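PDB 6JPK: aspartate aminotransferase, cytoplasmic, which catalyses the reversible, pyridoxal 5'-phosphate-dependent transfer of an amino group from L-aspartate to 2-oxoglutarate, giving oxaloacetate and L-glutamate. Local coordinates for residues A[85-90]-A[266-271]; A[91-96]-A[239-244]; A[112-117]-A[282-287]; A[255-260]-A[305-310]. The protein carries 1 engineered substitution. All coordinates share one frame; numbering follows the deposited sequence.

Contact 1: A[85-90]-A[266-271]; sequences EVLFRP and CMHYVA
Leu-87, the last residue of helix 77-87, and Phe-88 just past it close over His-268 and Val-270 on strand 264-270, and the packing of a helix end onto a sheet can be read along one of these side chains. The CB of Leu-87 already does work: it lies 3.9 Å above the plane of the Phe-88 ring, offset toward the rim, and so covers part of one face. From there the side chain runs extended (chi2 177°) through CG, whose branch CD1 carries the contact onward. That methyl reaches the imidazole of His-268 where two ring atoms meet, 3.6 Å from His-268 CD2 and equally far from His-268 NE2. The ring is unlikely to turn away, because both its nitrogens are engaged: ND1 with Ser-102 OG and NE2 with Gln-251 OE1, one on each of the two flanking strands. The buried imidazole thus takes a leucine methyl obliquely at its CD2-NE2 bond. Beside this pair the far end of the Phe-88 ring meets Val-270; CZ stands 3.8 Å from Val-270 CG2, an oblique approach of purely apolar character. Phe-88 is also where the chain leaves helical geometry, and the nearby carbonyl of Leu-87 is taken up by Asn-238 ND2. In the large domain of this aminotransferase, strand 264-270 runs antiparallel to both neighbours, 100-106 and 247-252; the end of helix 77-87 lies against one side of it, beside helix 235-241, while Met-267 and Tyr-269 touch helix 274-289.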
loop_
_atom_site.group_PDB
_atom_site.type_symbol
_atom_site.label_atom_id
_atom_site.label_comp_id
_atom_site.label_asym_id
_atom_site.label_seq_id
_atom_site.Cartn_x
_atom_site.Cartn_y
_atom_site.Cartn_z
ATOM N N GLU A 85 1.033 0.617 -21.807
ATOM C CA GLU A 85 0.764 0.254 -23.194
ATOM C C GLU A 85 -0.717 -0.044 -23.420
ATOM O O GLU A 85 -1.285 0.359 -24.444
ATOM C CB GLU A 85 1.629 -0.944 -23.609
ATOM C CG GLU A 85 3.102 -0.577 -23.739
ATOM C CD GLU A 85 4.020 -1.762 -24.036
ATOM O OE1 GLU A 85 5.019 -1.562 -24.766
ATOM O OE2 GLU A 85 3.758 -2.882 -23.538
ATOM N N VAL A 86 -1.368 -0.731 -22.472
ATOM C CA VAL A 86 -2.762 -1.107 -22.717
ATOM C C VAL A 86 -3.677 0.125 -22.659
ATOM O O VAL A 86 -4.731 0.147 -23.310
ATOM C CB VAL A 86 -3.216 -2.221 -21.748
ATOM C CG1 VAL A 86 -3.367 -1.695 -20.325
ATOM C CG2 VAL A 86 -4.538 -2.872 -22.234
ATOM N N LEU A 87 -3.272 1.178 -21.925
ATOM C CA LEU A 87 -4.024 2.438 -21.913
ATOM C C LEU A 87 -3.916 3.177 -23.236
ATOM O O LEU A 87 -4.862 3.853 -23.652
ATOM C CB LEU A 87 -3.508 3.368 -20.810
ATOM C CG LEU A 87 -3.784 3.012 -19.356
ATOM C CD1 LEU A 87 -3.127 4.035 -18.433
ATOM C CD2 LEU A 87 -5.294 2.925 -19.112
ATOM N N PHE A 88 -2.751 3.111 -23.880
ATOM C CA PHE A 88 -2.392 3.969 -24.997
ATOM C C PHE A 88 -2.063 3.151 -26.241
ATOM O O PHE A 88 -1.129 3.471 -26.984
ATOM C CB PHE A 88 -1.211 4.875 -24.630
ATOM C CG PHE A 88 -1.522 5.873 -23.523
ATOM C CD1 PHE A 88 -2.472 6.871 -23.715
ATOM C CD2 PHE A 88 -0.863 5.811 -22.307
ATOM C CE1 PHE A 88 -2.769 7.794 -22.706
ATOM C CE2 PHE A 88 -1.152 6.728 -21.293
ATOM C CZ PHE A 88 -2.112 7.715 -21.494
ATOM N N ARG A 89 -2.836 2.100 -26.505
ATOM C CA ARG A 89 -2.585 1.319 -27.716
ATOM C C ARG A 89 -2.616 2.169 -28.987
ATOM O O ARG A 89 -1.748 1.953 -29.855
ATOM C CB ARG A 89 -3.561 0.128 -27.794
ATOM C CG ARG A 89 -3.517 -0.788 -26.543
ATOM C CD ARG A 89 -3.700 -2.285 -26.862
ATOM N NE ARG A 89 -5.076 -2.613 -27.225
ATOM C CZ ARG A 89 -5.462 -3.759 -27.787
ATOM N NH1 ARG A 89 -4.572 -4.709 -28.066
ATOM N NH2 ARG A 89 -6.744 -3.948 -28.078
ATOM N N PRO A 90 -3.522 3.145 -29.160
ATOM C CA PRO A 90 -3.426 4.021 -30.343
ATOM C C PRO A 90 -2.270 5.013 -30.303
ATOM O O PRO A 90 -2.065 5.713 -31.299
ATOM C CB PRO A 90 -4.766 4.771 -30.343
ATOM C CG PRO A 90 -5.678 3.958 -29.443
ATOM C CD PRO A 90 -4.764 3.398 -28.406
ATOM N N CYS A 266 -1.681 1.475 -11.141
ATOM C CA CYS A 266 -0.546 2.236 -11.639
ATOM C C CYS A 266 -0.941 3.697 -11.791
ATOM O O CYS A 266 -2.042 3.993 -12.264
ATOM C CB CYS A 266 -0.067 1.670 -12.981
ATOM S SG CYS A 266 1.634 2.112 -13.368
ATOM N N MET A 267 -0.058 4.607 -11.371
ATOM C CA MET A 267 -0.228 6.028 -11.654
ATOM C C MET A 267 0.689 6.399 -12.808
ATOM O O MET A 267 1.837 5.948 -12.864
ATOM C CB MET A 267 0.093 6.903 -10.430
ATOM C CG MET A 267 -0.394 8.362 -10.547
ATOM S SD MET A 267 0.895 9.631 -10.308
ATOM C CE MET A 267 1.778 9.556 -11.847
ATOM N N HIS A 268 0.182 7.217 -13.732
ATOM C CA HIS A 268 0.967 7.647 -14.886
ATOM C C HIS A 268 0.923 9.162 -15.001
ATOM O O HIS A 268 -0.143 9.769 -14.861
ATOM C CB HIS A 268 0.452 7.054 -16.211
ATOM C CG HIS A 268 0.255 5.569 -16.180
ATOM N ND1 HIS A 268 1.245 4.681 -16.541
ATOM C CD2 HIS A 268 -0.824 4.820 -15.846
ATOM C CE1 HIS A 268 0.790 3.446 -16.415
ATOM N NE2 HIS A 268 -0.464 3.503 -16.000
ATOM N N TYR A 269 2.085 9.758 -15.253
ATOM C CA TYR A 269 2.195 11.140 -15.706
ATOM C C TYR A 269 2.668 11.108 -17.147
ATOM O O TYR A 269 3.718 10.522 -17.447
ATOM C CB TYR A 269 3.155 11.946 -14.833
ATOM C CG TYR A 269 3.523 13.312 -15.395
ATOM C CD1 TYR A 269 2.591 14.344 -15.444
ATOM C CD2 TYR A 269 4.806 13.563 -15.865
ATOM C CE1 TYR A 269 2.933 15.596 -15.954
ATOM C CE2 TYR A 269 5.160 14.801 -16.382
ATOM C CZ TYR A 269 4.221 15.819 -16.423
ATOM O OH TYR A 269 4.571 17.059 -16.924
ATOM N N VAL A 270 1.882 11.704 -18.034
ATOM C CA VAL A 270 2.160 11.709 -19.465
ATOM C C VAL A 270 2.838 13.037 -19.769
ATOM O O VAL A 270 2.171 14.058 -19.958
ATOM C CB VAL A 270 0.889 11.520 -20.299
ATOM C CG1 VAL A 270 1.242 11.472 -21.795
ATOM C CG2 VAL A 270 0.140 10.256 -19.865
ATOM N N ALA A 271 4.172 13.018 -19.822
ATOM C CA ALA A 271 4.952 14.233 -19.982
ATOM C C ALA A 271 4.983 14.686 -21.438
ATOM O O ALA A 271 4.714 13.916 -22.368
ATOM C CB ALA A 271 6.382 14.017 -19.480
#

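Contact 2: A[91-96]-A[239-244]; sequences NPHLLS and EFVKYN
Val-241 fits against Asn-91 and Leu-94, and the residues that flank it show how a helix end can divide its labour between solvent and core. Segment 239-244 begins with Glu-239, which points away from 91-96 and pairs with Lys-242 one turn on: Lys-242 NZ lies 2.9 Å from Glu-239 OE2, on the syn side but 32° out of the carboxylate plane. Phe-240 is buried in another direction, meeting Phe-206 and Phe-247 edge-to-face. Val-241 comes next. Its CG1 stands anti to the backbone N (chi1 174°), which brings it 3.9 Å from Asn-91 CG; its CB lies 3.9 Å from Asn-91 ND2. The other methyl, CG2, meets Leu-94 CD1 tip to tip at 3.9 Å. A type I turn from Val-241 to Asn-244, with Lys-242 and Tyr-243 at its corners, is closed by Asn-244 N bonding to Val-241 O, and Asn-244 takes positive phi.

The amide of Asn-91 has two further neighbours, since ND2 bonds to Asn-238 OD1 and OD1 lies in plane at the edge of the His-93 ring. Were the amide lost, as with an alanine here, Asn-238 OD1 would probably lack this donor and a gap would open beside Val-241. Between the two segments the chemistry is van der Waals packing alone; the polar tie from Asn-91 to helix 235-241 falls just before segment 239-244, at Asn-238.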
loop_
_atom_site.group_PDB
_atom_site.type_symbol
_atom_site.label_atom_id
_atom_site.label_comp_id
_atom_site.label_asym_id
_atom_site.label_seq_id
_atom_site.Cartn_x
_atom_site.Cartn_y
_atom_site.Cartn_z
ATOM N N ASN A 91 -1.517 5.122 -29.209
ATOM C CA ASN A 91 -0.450 6.125 -29.099
ATOM C C ASN A 91 0.832 5.516 -28.531
ATOM O O ASN A 91 1.339 5.956 -27.492
ATOM C CB ASN A 91 -0.921 7.298 -28.240
ATOM C CG ASN A 91 -1.901 8.194 -28.967
ATOM O OD1 ASN A 91 -1.541 8.835 -29.934
ATOM N ND2 ASN A 91 -3.144 8.251 -28.490
ATOM N N PRO A 92 1.400 4.509 -29.206
ATOM C CA PRO A 92 2.618 3.873 -28.673
ATOM C C PRO A 92 3.814 4.810 -28.594
ATOM O O PRO A 92 4.763 4.505 -27.858
ATOM C CB PRO A 92 2.874 2.719 -29.657
ATOM C CG PRO A 92 2.235 3.176 -30.949
ATOM C CD PRO A 92 1.010 3.954 -30.520
ATOM N N HIS A 93 3.799 5.935 -29.323
ATOM C CA HIS A 93 4.929 6.864 -29.288
ATOM C C HIS A 93 5.134 7.478 -27.905
ATOM O O HIS A 93 6.249 7.918 -27.601
ATOM C CB HIS A 93 4.738 7.987 -30.314
ATOM C CG HIS A 93 3.663 8.956 -29.937
ATOM N ND1 HIS A 93 2.322 8.686 -30.115
ATOM C CD2 HIS A 93 3.727 10.183 -29.362
ATOM C CE1 HIS A 93 1.609 9.710 -29.677
ATOM N NE2 HIS A 93 2.437 10.630 -29.213
ATOM N N LEU A 94 4.093 7.532 -27.064
ATOM C CA LEU A 94 4.277 8.065 -25.711
ATOM C C LEU A 94 5.250 7.211 -24.915
ATOM O O LEU A 94 6.071 7.737 -24.152
ATOM C CB LEU A 94 2.942 8.156 -24.972
ATOM C CG LEU A 94 1.866 9.048 -25.590
ATOM C CD1 LEU A 94 0.522 8.831 -24.867
ATOM C CD2 LEU A 94 2.273 10.526 -25.569
ATOM N N LEU A 95 5.187 5.890 -25.101
ATOM C CA LEU A 95 6.118 4.988 -24.423
ATOM C C LEU A 95 7.502 5.029 -25.062
ATOM O O LEU A 95 8.512 5.183 -24.365
ATOM C CB LEU A 95 5.581 3.559 -24.450
ATOM C CG LEU A 95 4.484 3.124 -23.476
ATOM C CD1 LEU A 95 4.982 3.295 -22.048
ATOM C CD2 LEU A 95 3.190 3.879 -23.727
ATOM N N SER A 96 7.571 4.864 -26.388
ATOM C CA SER A 96 8.870 4.724 -27.034
ATOM C C SER A 96 9.676 6.018 -26.969
ATOM O O SER A 96 10.910 5.972 -26.938
ATOM C CB SER A 96 8.700 4.243 -28.484
ATOM O OG SER A 96 7.977 5.163 -29.278
ATOM N N GLU A 239 -8.020 10.367 -26.924
ATOM C CA GLU A 239 -8.422 11.597 -27.600
ATOM C C GLU A 239 -7.708 12.798 -26.996
ATOM O O GLU A 239 -7.256 13.695 -27.723
ATOM C CB GLU A 239 -9.937 11.772 -27.523
ATOM C CG GLU A 239 -10.488 12.765 -28.542
ATOM C CD GLU A 239 -10.344 12.282 -29.996
ATOM O OE1 GLU A 239 -10.081 11.071 -30.243
ATOM O OE2 GLU A 239 -10.499 13.125 -30.898
ATOM N N PHE A 240 -7.569 12.816 -25.665
ATOM C CA PHE A 240 -6.925 13.943 -25.007
ATOM C C PHE A 240 -5.458 14.056 -25.399
ATOM O O PHE A 240 -4.920 15.169 -25.442
ATOM C CB PHE A 240 -7.083 13.836 -23.486
ATOM C CG PHE A 240 -6.704 15.094 -22.753
ATOM C CD1 PHE A 240 -7.547 16.191 -22.759
ATOM C CD2 PHE A 240 -5.501 15.184 -22.072
ATOM C CE1 PHE A 240 -7.201 17.364 -22.098
ATOM C CE2 PHE A 240 -5.144 16.357 -21.405
ATOM C CZ PHE A 240 -5.992 17.447 -21.418
ATOM N N VAL A 241 -4.809 12.933 -25.726
ATOM C CA VAL A 241 -3.401 12.965 -26.134
ATOM C C VAL A 241 -3.191 13.897 -27.321
ATOM O O VAL A 241 -2.147 14.558 -27.427
ATOM C CB VAL A 241 -2.895 11.542 -26.455
ATOM C CG1 VAL A 241 -1.464 11.600 -27.036
ATOM C CG2 VAL A 241 -2.928 10.661 -25.210
ATOM N N LYS A 242 -4.176 13.978 -28.221
ATOM C CA LYS A 242 -4.070 14.813 -29.415
ATOM C C LYS A 242 -3.816 16.280 -29.096
ATOM O O LYS A 242 -3.314 17.007 -29.957
ATOM C CB LYS A 242 -5.354 14.715 -30.240
ATOM C CG LYS A 242 -5.725 13.298 -30.646
ATOM C CD LYS A 242 -7.027 13.296 -31.444
ATOM C CE LYS A 242 -7.323 11.917 -32.016
ATOM N NZ LYS A 242 -8.625 11.914 -32.746
ATOM N N TYR A 243 -4.170 16.741 -27.900
ATOM C CA TYR A 243 -4.057 18.156 -27.574
ATOM C C TYR A 243 -2.677 18.553 -27.054
ATOM O O TYR A 243 -2.437 19.745 -26.856
ATOM C CB TYR A 243 -5.130 18.543 -26.554
ATOM C CG TYR A 243 -6.536 18.263 -27.027
ATOM C CD1 TYR A 243 -7.274 17.224 -26.489
ATOM C CD2 TYR A 243 -7.124 19.030 -28.024
ATOM C CE1 TYR A 243 -8.555 16.952 -26.927
ATOM C CE2 TYR A 243 -8.423 18.779 -28.451
ATOM C CZ TYR A 243 -9.123 17.724 -27.905
ATOM O OH TYR A 243 -10.400 17.442 -28.330
ATOM N N ASN A 244 -1.782 17.589 -26.816
ATOM C CA ASN A 244 -0.387 17.854 -26.437
ATOM C C ASN A 244 -0.295 18.711 -25.166
ATOM O O ASN A 244 0.450 19.691 -25.101
ATOM C CB ASN A 244 0.375 18.497 -27.611
ATOM C CG ASN A 244 1.901 18.281 -27.543
ATOM O OD1 ASN A 244 2.396 17.267 -27.029
ATOM N ND2 ASN A 244 2.649 19.247 -28.080
#

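Contact 3: A[112-117]-A[282-287]; sequences NFLAAS and SQLCIV
Phe-113 O is gripped twice by Ser-117, the residue whose CB packs on Val-287 of the facing helix. Ser-117 N reaches this oxygen at 2.9 Å as the ordinary helical bond, while Ser-117 OG donates to it from the opposite face of the carbonyl plane at 2.8 Å, 37° out of that plane. The setting is helix packing in the large domain of the fold type I aminotransferases: helices 107-127 and 274-289 cross at 117°, their local axes 10.1 Å apart at closest approach, with Met-103 of strand 100-106 touching both Leu-114 and Leu-284.

The serine shows a general economy of helix surfaces. With its hydroxyl folded back onto its own helix and 3.5 Å above one face of the Phe-113 ring, it leaves a carbon to face the neighbour. Leu-114 supplies the main apolar bridge. Its first torsion is displaced from a staggered position (chi1 -101°), and its CD2 touches both Val-287 and the backbone carbonyl oxygen of Leu-284. Leu-114 and Val-287 run alongside each other, pointing opposite ways, whereas the contact between Leu-114 and Leu-284 side chains is looser, 4.4 Å from CD2 to CD2. Helix 274-289 also meets the second subunit, where Gln-283 NE2 bonds to Glu-10 O of that chain. Val-287 CG1 takes the tightest apolar approach, lying 3.7 Å from Leu-114 CD2 and 4.1 Å from Ser-117 CB.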
loop_
_atom_site.group_PDB
_atom_site.type_symbol
_atom_site.label_atom_id
_atom_site.label_comp_id
_atom_site.label_asym_id
_atom_site.label_seq_id
_atom_site.Cartn_x
_atom_site.Cartn_y
_atom_site.Cartn_z
ATOM N N ASN A 112 -4.340 7.368 -7.036
ATOM C CA ASN A 112 -4.914 8.685 -6.773
ATOM C C ASN A 112 -4.159 9.394 -5.651
ATOM O O ASN A 112 -3.939 10.612 -5.710
ATOM C CB ASN A 112 -6.407 8.552 -6.427
ATOM C CG ASN A 112 -7.299 8.441 -7.673
ATOM O OD1 ASN A 112 -7.628 9.446 -8.296
ATOM N ND2 ASN A 112 -7.683 7.217 -8.036
ATOM N N PHE A 113 -3.750 8.648 -4.619
ATOM C CA PHE A 113 -3.006 9.268 -3.528
ATOM C C PHE A 113 -1.671 9.800 -4.027
ATOM O O PHE A 113 -1.265 10.919 -3.680
ATOM C CB PHE A 113 -2.802 8.270 -2.386
ATOM C CG PHE A 113 -1.994 8.824 -1.244
ATOM C CD1 PHE A 113 -0.628 8.595 -1.169
ATOM C CD2 PHE A 113 -2.593 9.601 -0.267
ATOM C CE1 PHE A 113 0.131 9.122 -0.130
ATOM C CE2 PHE A 113 -1.851 10.126 0.777
ATOM C CZ PHE A 113 -0.487 9.888 0.851
ATOM N N LEU A 114 -0.991 9.024 -4.875
ATOM C CA LEU A 114 0.276 9.475 -5.448
ATOM C C LEU A 114 0.091 10.747 -6.263
ATOM O O LEU A 114 0.841 11.718 -6.100
ATOM C CB LEU A 114 0.872 8.387 -6.341
ATOM C CG LEU A 114 1.994 7.494 -5.829
ATOM C CD1 LEU A 114 2.434 6.565 -6.961
ATOM C CD2 LEU A 114 3.162 8.343 -5.332
ATOM N N ALA A 115 -0.868 10.737 -7.189
ATOM C CA ALA A 115 -1.057 11.894 -8.049
ATOM C C ALA A 115 -1.409 13.122 -7.229
ATOM O O ALA A 115 -0.869 14.210 -7.460
ATOM C CB ALA A 115 -2.140 11.605 -9.088
ATOM N N ALA A 116 -2.297 12.959 -6.243
ATOM C CA ALA A 116 -2.742 14.098 -5.450
ATOM C C ALA A 116 -1.618 14.639 -4.575
ATOM O O ALA A 116 -1.460 15.857 -4.460
ATOM C CB ALA A 116 -3.946 13.710 -4.593
ATOM N N SER A 117 -0.835 13.751 -3.945
ATOM C CA SER A 117 0.321 14.205 -3.169
ATOM C C SER A 117 1.284 14.992 -4.044
ATOM O O SER A 117 1.706 16.098 -3.685
ATOM C CB SER A 117 1.057 13.025 -2.533
ATOM O OG SER A 117 0.206 12.276 -1.694
ATOM N N SER A 282 11.258 11.075 -10.436
ATOM C CA SER A 282 12.134 11.084 -9.267
ATOM C C SER A 282 11.402 11.582 -8.022
ATOM O O SER A 282 11.634 11.083 -6.910
ATOM C CB SER A 282 13.381 11.935 -9.543
ATOM O OG SER A 282 13.078 13.325 -9.610
ATOM N N GLN A 283 10.515 12.572 -8.186
ATOM C CA GLN A 283 9.761 13.085 -7.048
ATOM C C GLN A 283 8.658 12.133 -6.611
ATOM O O GLN A 283 8.348 12.058 -5.412
ATOM C CB GLN A 283 9.161 14.451 -7.388
ATOM C CG GLN A 283 10.205 15.511 -7.631
ATOM C CD GLN A 283 11.064 15.758 -6.407
ATOM O OE1 GLN A 283 10.659 15.460 -5.275
ATOM N NE2 GLN A 283 12.260 16.296 -6.625
ATOM N N LEU A 284 8.036 11.430 -7.563
ATOM C CA LEU A 284 7.036 10.425 -7.216
ATOM C C LEU A 284 7.653 9.298 -6.399
ATOM O O LEU A 284 6.996 8.735 -5.518
ATOM C CB LEU A 284 6.393 9.862 -8.488
ATOM C CG LEU A 284 5.512 10.819 -9.298
ATOM C CD1 LEU A 284 5.185 10.191 -10.632
ATOM C CD2 LEU A 284 4.218 11.130 -8.530
ATOM N N CYS A 285 8.912 8.954 -6.691
ATOM C CA CYS A 285 9.617 7.926 -5.931
ATOM C C CYS A 285 9.850 8.354 -4.489
ATOM O O CYS A 285 9.850 7.507 -3.587
ATOM C CB CYS A 285 10.954 7.592 -6.604
ATOM S SG CYS A 285 10.751 6.612 -8.130
ATOM N N ILE A 286 10.053 9.652 -4.254
ATOM C CA ILE A 286 10.198 10.149 -2.885
ATOM C C ILE A 286 8.909 9.935 -2.101
ATOM O O ILE A 286 8.930 9.450 -0.962
ATOM C CB ILE A 286 10.617 11.629 -2.893
ATOM C CG1 ILE A 286 12.037 11.764 -3.449
ATOM C CG2 ILE A 286 10.503 12.226 -1.483
ATOM C CD1 ILE A 286 12.496 13.195 -3.554
ATOM N N VAL A 287 7.765 10.280 -2.698
ATOM C CA VAL A 287 6.487 10.026 -2.032
ATOM C C VAL A 287 6.319 8.537 -1.740
ATOM O O VAL A 287 6.012 8.138 -0.611
ATOM C CB VAL A 287 5.322 10.575 -2.876
ATOM C CG1 VAL A 287 3.980 10.169 -2.249
ATOM C CG2 VAL A 287 5.427 12.092 -2.986
#

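Contact 4: A[255-260]-A[305-310]; sequences KNMGLY and EILNSP
Met-257 overlaps Ile-306 and Leu-307 with a single atom, its terminal methyl CE, which lies 3.9 Å from Leu-307 CG and 4.1 Å from Ile-306 CG2. The side chain is stretched to full length beyond CG (chi2 -174°, chi3 177°), and this extension lets it bridge two backbones whose nearest alpha carbons, Met-257 CA and Ile-306 CA, are 9.5 Å apart. It meets its two partners differently: it comes tip to tip with Ile-306 but crosses Leu-307 obliquely, with Leu-307 CD2 also near the methyl. Here the unbranched chain reaches the helix with its last carbon.

The loop in question, between strands 247-252 and 264-270, is the one that in this family carries the cofactor lysine. By similarity Lys-255, two residues before Met-257, would form the link to pyridoxal phosphate, although no cofactor is attached to it here; its NZ makes a weak hydrogen bond to Tyr-70 OH of the second subunit. Helix 297-308 stands behind this loop, and all three contacting side chains also touch Trp-316 of helix 310-340, whose NE1 bonds to Asn-256 O. The chain passes from one helix to the next through Ser-309, whose N bonds to Ile-306 O at 3.2 Å. Ser-309 takes the N-cap position of helix 310-340, its OG bonded to Leu-312 N.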
loop_
_atom_site.group_PDB
_atom_site.type_symbol
_atom_site.label_atom_id
_atom_site.label_comp_id
_atom_site.label_asym_id
_atom_site.label_seq_id
_atom_site.Cartn_x
_atom_site.Cartn_y
_atom_site.Cartn_z
ATOM N N LYS A 255 -11.041 -4.270 -10.933
ATOM C CA LYS A 255 -12.228 -4.843 -11.556
ATOM C C LYS A 255 -11.924 -5.543 -12.885
ATOM O O LYS A 255 -12.453 -6.628 -13.137
ATOM C CB LYS A 255 -13.291 -3.757 -11.761
ATOM C CG LYS A 255 -13.441 -2.766 -10.569
ATOM C CD LYS A 255 -14.498 -3.175 -9.580
ATOM C CE LYS A 255 -14.952 -2.008 -8.677
ATOM N NZ LYS A 255 -13.969 -1.542 -7.641
ATOM N N ASN A 256 -11.086 -4.962 -13.760
ATOM C CA ASN A 256 -10.944 -5.597 -15.072
ATOM C C ASN A 256 -10.125 -6.888 -15.017
ATOM O O ASN A 256 -10.267 -7.737 -15.907
ATOM C CB ASN A 256 -10.386 -4.617 -16.116
ATOM C CG ASN A 256 -8.995 -4.113 -15.802
ATOM O OD1 ASN A 256 -8.358 -4.530 -14.835
ATOM N ND2 ASN A 256 -8.503 -3.206 -16.651
ATOM N N MET A 257 -9.321 -7.094 -13.978
ATOM C CA MET A 257 -8.692 -8.395 -13.779
ATOM C C MET A 257 -9.177 -9.089 -12.511
ATOM O O MET A 257 -8.664 -10.168 -12.169
ATOM C CB MET A 257 -7.172 -8.265 -13.762
ATOM C CG MET A 257 -6.578 -7.906 -15.114
ATOM S SD MET A 257 -4.784 -7.955 -15.036
ATOM C CE MET A 257 -4.375 -7.582 -16.769
ATOM N N GLY A 258 -10.156 -8.510 -11.818
ATOM C CA GLY A 258 -10.661 -9.127 -10.603
ATOM C C GLY A 258 -9.623 -9.248 -9.512
ATOM O O GLY A 258 -9.718 -10.145 -8.672
ATOM N N LEU A 259 -8.615 -8.378 -9.512
ATOM C CA LEU A 259 -7.517 -8.469 -8.559
ATOM C C LEU A 259 -7.775 -7.700 -7.261
ATOM O O LEU A 259 -6.908 -7.708 -6.385
ATOM C CB LEU A 259 -6.219 -7.971 -9.216
ATOM C CG LEU A 259 -5.611 -8.924 -10.259
ATOM C CD1 LEU A 259 -4.445 -8.261 -10.996
ATOM C CD2 LEU A 259 -5.141 -10.201 -9.571
ATOM N N TYR A 260 -8.930 -7.032 -7.142
ATOM C CA TYR A 260 -9.423 -6.311 -5.961
ATOM C C TYR A 260 -8.446 -6.221 -4.795
ATOM O O TYR A 260 -7.736 -5.216 -4.643
ATOM C CB TYR A 260 -10.730 -6.950 -5.471
ATOM C CG TYR A 260 -11.824 -6.941 -6.530
ATOM C CD1 TYR A 260 -12.498 -5.763 -6.852
ATOM C CD2 TYR A 260 -12.159 -8.102 -7.226
ATOM C CE1 TYR A 260 -13.485 -5.747 -7.833
ATOM C CE2 TYR A 260 -13.142 -8.092 -8.209
ATOM C CZ TYR A 260 -13.806 -6.914 -8.497
ATOM O OH TYR A 260 -14.766 -6.891 -9.477
ATOM N N GLU A 305 1.985 -10.852 -16.682
ATOM C CA GLU A 305 1.977 -12.100 -17.445
ATOM C C GLU A 305 0.894 -12.061 -18.519
ATOM O O GLU A 305 1.149 -12.376 -19.686
ATOM C CB GLU A 305 1.776 -13.294 -16.507
ATOM C CG GLU A 305 2.148 -14.611 -17.127
ATOM C CD GLU A 305 3.654 -14.722 -17.426
ATOM O OE1 GLU A 305 4.476 -14.043 -16.752
ATOM O OE2 GLU A 305 4.007 -15.486 -18.348
ATOM N N ILE A 306 -0.316 -11.643 -18.139
ATOM C CA ILE A 306 -1.405 -11.500 -19.103
ATOM C C ILE A 306 -1.039 -10.502 -20.197
ATOM O O ILE A 306 -1.131 -10.803 -21.395
ATOM C CB ILE A 306 -2.697 -11.080 -18.381
ATOM C CG1 ILE A 306 -3.204 -12.219 -17.480
ATOM C CG2 ILE A 306 -3.752 -10.655 -19.389
ATOM C CD1 ILE A 306 -4.488 -11.862 -16.713
ATOM N N LEU A 307 -0.631 -9.293 -19.800
ATOM C CA LEU A 307 -0.497 -8.196 -20.757
ATOM C C LEU A 307 0.610 -8.445 -21.778
ATOM O O LEU A 307 0.512 -7.973 -22.914
ATOM C CB LEU A 307 -0.262 -6.880 -20.007
ATOM C CG LEU A 307 -1.479 -6.424 -19.183
ATOM C CD1 LEU A 307 -1.154 -5.281 -18.217
ATOM C CD2 LEU A 307 -2.605 -6.022 -20.112
ATOM N N ASN A 308 1.653 -9.184 -21.412
ATOM C CA ASN A 308 2.774 -9.416 -22.315
ATOM C C ASN A 308 2.664 -10.728 -23.076
ATOM O O ASN A 308 3.555 -11.039 -23.868
ATOM C CB ASN A 308 4.093 -9.363 -21.536
ATOM C CG ASN A 308 4.415 -7.957 -21.057
ATOM O OD1 ASN A 308 4.460 -7.027 -21.853
ATOM N ND2 ASN A 308 4.588 -7.789 -19.757
ATOM N N SER A 309 1.591 -11.493 -22.877
ATOM C CA SER A 309 1.384 -12.738 -23.614
ATOM C C SER A 309 0.244 -12.561 -24.605
ATOM O O SER A 309 -0.896 -12.326 -24.180
ATOM C CB SER A 309 1.072 -13.897 -22.660
ATOM O OG SER A 309 0.451 -14.962 -23.380
ATOM N N PRO A 310 0.484 -12.661 -25.916
ATOM C CA PRO A 310 -0.630 -12.517 -26.869
ATOM C C PRO A 310 -1.791 -13.466 -26.600
ATOM O O PRO A 310 -2.954 -13.050 -26.688
ATOM C CB PRO A 310 0.044 -12.796 -28.221
ATOM C CG PRO A 310 1.463 -12.280 -28.018
ATOM C CD PRO A 310 1.795 -12.705 -26.592
#

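Contacts 1 and 2, with centres 8 Å apart, form one continuous apolar patch: Phe-88 CD1 meets Leu-94 CD1 at 3.8 Å, and Phe-88 CE1 meets Val-241 CG2 at the same distance. Contact 1 also touches the other two, each centred 16 Å away. Across strand 264-270, Met-267 CE lies 3.7 Å from Leu-284 CD1 of contact 3; on helix 297-308, Leu-307 CD2 of contact 4 lies 4.2 Å from Val-86 CB. Contacts 2, 3 and 4 do not touch one another. Contact 4 alone includes the probable cofactor-bearing lysine, while contacts 3 and 4 both reach the second subunit of the homodimer.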